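Local structure of citrate synthase (Metallosphaera sedula, 6ABX) at residues 177-182 against 251-256. The protein probably catalyses the condensation of oxaloacetate with acetyl-CoA and water to give citrate and CoA, a step of the tricarboxylic acid cycle. Numbering follows the deposited sequence.
Sequences MDHEMN and FGHRIY
His253 and Tyr256 converge on His179, and the three rings form an aromatic cluster in the active site of the citrate synthase fold, an example of how two interhelical loops can build a ligand pocket in which one histidine, His179, is oriented by a second-shell tyrosine, Tyr256. Followed along 251-256, the acetyl-CoA-binding Phe251 and then Gly252 lead into His253, which binds oxaloacetate and is predicted to be catalytic. Its CB points toward the 177-182 loop, and with CG anti to the backbone N (chi1 -151°) the rim of its ring comes beside that of His179. The two imidazoles meet rim to rim, His253 CE1 lying 4.0 Å from His179 CE1 with the planes inclined at 37°; neither covers the face of the other. Ile255 turns its CB toward the 177-182 loop and packs on Ile20 and, at the subunit boundary, on Arg351 of the second subunit. Tyr256 closes the segment: with CG anti to the carbonyl carbon, its ring reaches His179 from the opposite direction, and its hydroxyl is hydrogen-bonded to NE2 at the imidazole edge, near the ring plane. ND1 of the same ring is hydrogen-bonded to a bound citrate, the reaction product, and the two bonds together hold the ring's rotation; His179 also touches Arg262 and Arg332, both oxaloacetate-binding residues. Just before it in the chain, Asp178 forms an Asx turn, OD2 accepting from Glu180 N at 2.9 Å. Between the loops, the sole hydrogen bond runs between His179 NE2 and Tyr256 OH, 2.7 Å long at 159°.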
loop_
_atom_site.group_PDB
_atom_site.type_symbol
_atom_site.label_atom_id
_atom_site.label_comp_id
_atom_site.label_asym_id
_atom_site.label_seq_id
_atom_site.Cartn_x
_atom_site.Cartn_y
_atom_site.Cartn_z
ATOM N N MET A 177 17.121 2.614 8.356
ATOM C CA MET A 177 17.037 2.486 6.921
ATOM C C MET A 177 16.472 1.121 6.523
ATOM O O MET A 177 15.732 1.086 5.540
ATOM C CB MET A 177 18.398 2.665 6.281
ATOM C CG MET A 177 18.768 4.134 6.222
ATOM S SD MET A 177 20.436 4.318 5.517
ATOM C CE MET A 177 20.563 6.098 5.448
ATOM N N ASP A 178 16.757 0.061 7.292
ATOM C CA ASP A 178 16.172 -1.214 6.929
ATOM C C ASP A 178 16.079 -2.133 8.144
ATOM O O ASP A 178 16.919 -2.067 9.017
ATOM C CB ASP A 178 16.950 -1.983 5.856
ATOM C CG ASP A 178 16.088 -3.069 5.214
ATOM O OD1 ASP A 178 15.030 -2.705 4.644
ATOM O OD2 ASP A 178 16.405 -4.276 5.388
ATOM N N HIS A 179 15.094 -3.054 8.093
ATOM C CA HIS A 179 15.034 -4.060 9.160
ATOM C C HIS A 179 14.458 -5.369 8.603
ATOM O O HIS A 179 13.603 -5.947 9.232
ATOM C CB HIS A 179 14.319 -3.531 10.377
ATOM C CG HIS A 179 14.810 -4.113 11.652
ATOM N ND1 HIS A 179 13.988 -4.830 12.506
ATOM C CD2 HIS A 179 16.068 -4.187 12.164
ATOM C CE1 HIS A 179 14.704 -5.258 13.544
ATOM N NE2 HIS A 179 15.999 -4.848 13.381
ATOM N N GLU A 180 14.859 -5.727 7.381
ATOM C CA GLU A 180 14.467 -7.017 6.786
ATOM C C GLU A 180 12.921 -6.943 6.605
ATOM O O GLU A 180 12.326 -5.954 6.085
ATOM C CB GLU A 180 15.133 -8.112 7.658
ATOM C CG GLU A 180 15.666 -9.359 6.899
ATOM C CD GLU A 180 16.417 -10.496 7.620
ATOM O OE1 GLU A 180 16.841 -10.322 8.789
ATOM O OE2 GLU A 180 16.634 -11.615 6.986
ATOM N N MET A 181 12.174 -7.940 7.065
ATOM C CA MET A 181 10.847 -8.171 6.563
ATOM C C MET A 181 9.603 -7.730 7.405
ATOM O O MET A 181 8.610 -8.404 7.514
ATOM C CB MET A 181 10.719 -9.680 6.445
ATOM C CG MET A 181 9.579 -9.987 5.696
ATOM S SD MET A 181 9.259 -8.787 4.412
ATOM C CE MET A 181 10.723 -8.979 3.339
ATOM N N ASN A 182 9.514 -6.527 7.811
ATOM C CA ASN A 182 8.439 -6.154 8.676
ATOM C C ASN A 182 7.159 -5.967 7.823
ATOM O O ASN A 182 7.205 -6.042 6.574
ATOM C CB ASN A 182 8.905 -4.876 9.351
ATOM C CG ASN A 182 9.634 -3.966 8.396
ATOM O OD1 ASN A 182 9.040 -3.317 7.540
ATOM N ND2 ASN A 182 10.966 -3.961 8.457
ATOM N N PHE A 251 9.417 -1.102 25.078
ATOM C CA PHE A 251 9.995 -2.390 25.487
ATOM C C PHE A 251 9.301 -3.469 24.681
ATOM O O PHE A 251 8.191 -3.284 24.272
ATOM C CB PHE A 251 9.818 -2.661 26.985
ATOM C CG PHE A 251 10.906 -2.147 27.872
ATOM C CD1 PHE A 251 10.925 -0.824 28.279
ATOM C CD2 PHE A 251 11.838 -3.009 28.401
ATOM C CE1 PHE A 251 11.954 -0.368 29.082
ATOM C CE2 PHE A 251 12.830 -2.560 29.242
ATOM C CZ PHE A 251 12.909 -1.232 29.555
ATOM N N GLY A 252 9.982 -4.587 24.501
ATOM C CA GLY A 252 9.419 -5.705 23.820
ATOM C C GLY A 252 9.886 -5.701 22.382
ATOM O O GLY A 252 10.057 -4.647 21.759
ATOM N N HIS A 253 10.176 -6.895 21.879
ATOM C CA HIS A 253 10.327 -7.089 20.456
ATOM C C HIS A 253 9.814 -8.498 20.162
ATOM O O HIS A 253 9.959 -9.444 20.957
ATOM C CB HIS A 253 11.775 -6.816 19.970
ATOM C CG HIS A 253 11.871 -6.324 18.555
ATOM N ND1 HIS A 253 12.706 -5.281 18.186
ATOM C CD2 HIS A 253 11.218 -6.681 17.420
ATOM C CE1 HIS A 253 12.576 -5.040 16.893
ATOM N NE2 HIS A 253 11.676 -5.886 16.396
ATOM N N ARG A 254 9.188 -8.602 19.003
ATOM C CA ARG A 254 8.924 -9.855 18.415
ATOM C C ARG A 254 10.261 -10.500 17.999
ATOM O O ARG A 254 10.268 -11.696 17.812
ATOM C CB ARG A 254 7.909 -9.646 17.283
ATOM C CG ARG A 254 6.654 -8.880 17.706
ATOM C CD ARG A 254 5.444 -9.040 16.787
ATOM N NE ARG A 254 4.304 -8.252 17.253
ATOM C CZ ARG A 254 3.024 -8.611 17.149
ATOM N NH1 ARG A 254 2.692 -9.737 16.542
ATOM N NH2 ARG A 254 2.080 -7.846 17.670
ATOM N N ILE A 255 11.397 -9.764 17.966
ATOM C CA ILE A 255 12.614 -10.262 17.269
ATOM C C ILE A 255 13.855 -10.297 18.179
ATOM O O ILE A 255 14.489 -11.340 18.328
ATOM C CB ILE A 255 12.884 -9.466 15.974
ATOM C CG1 ILE A 255 11.775 -9.685 14.937
ATOM C CG2 ILE A 255 14.249 -9.841 15.413
ATOM C CD1 ILE A 255 11.387 -8.442 14.178
ATOM N N TYR A 256 14.251 -9.173 18.782
ATOM C CA TYR A 256 15.442 -9.199 19.603
ATOM C C TYR A 256 15.127 -9.809 20.962
ATOM O O TYR A 256 14.124 -9.463 21.563
ATOM C CB TYR A 256 16.068 -7.807 19.752
ATOM C CG TYR A 256 16.599 -7.272 18.454
ATOM C CD1 TYR A 256 17.745 -7.792 17.890
ATOM C CD2 TYR A 256 15.999 -6.206 17.829
ATOM C CE1 TYR A 256 18.227 -7.327 16.681
ATOM C CE2 TYR A 256 16.459 -5.731 16.621
ATOM C CZ TYR A 256 17.594 -6.279 16.056
ATOM O OH TYR A 256 18.047 -5.818 14.864
#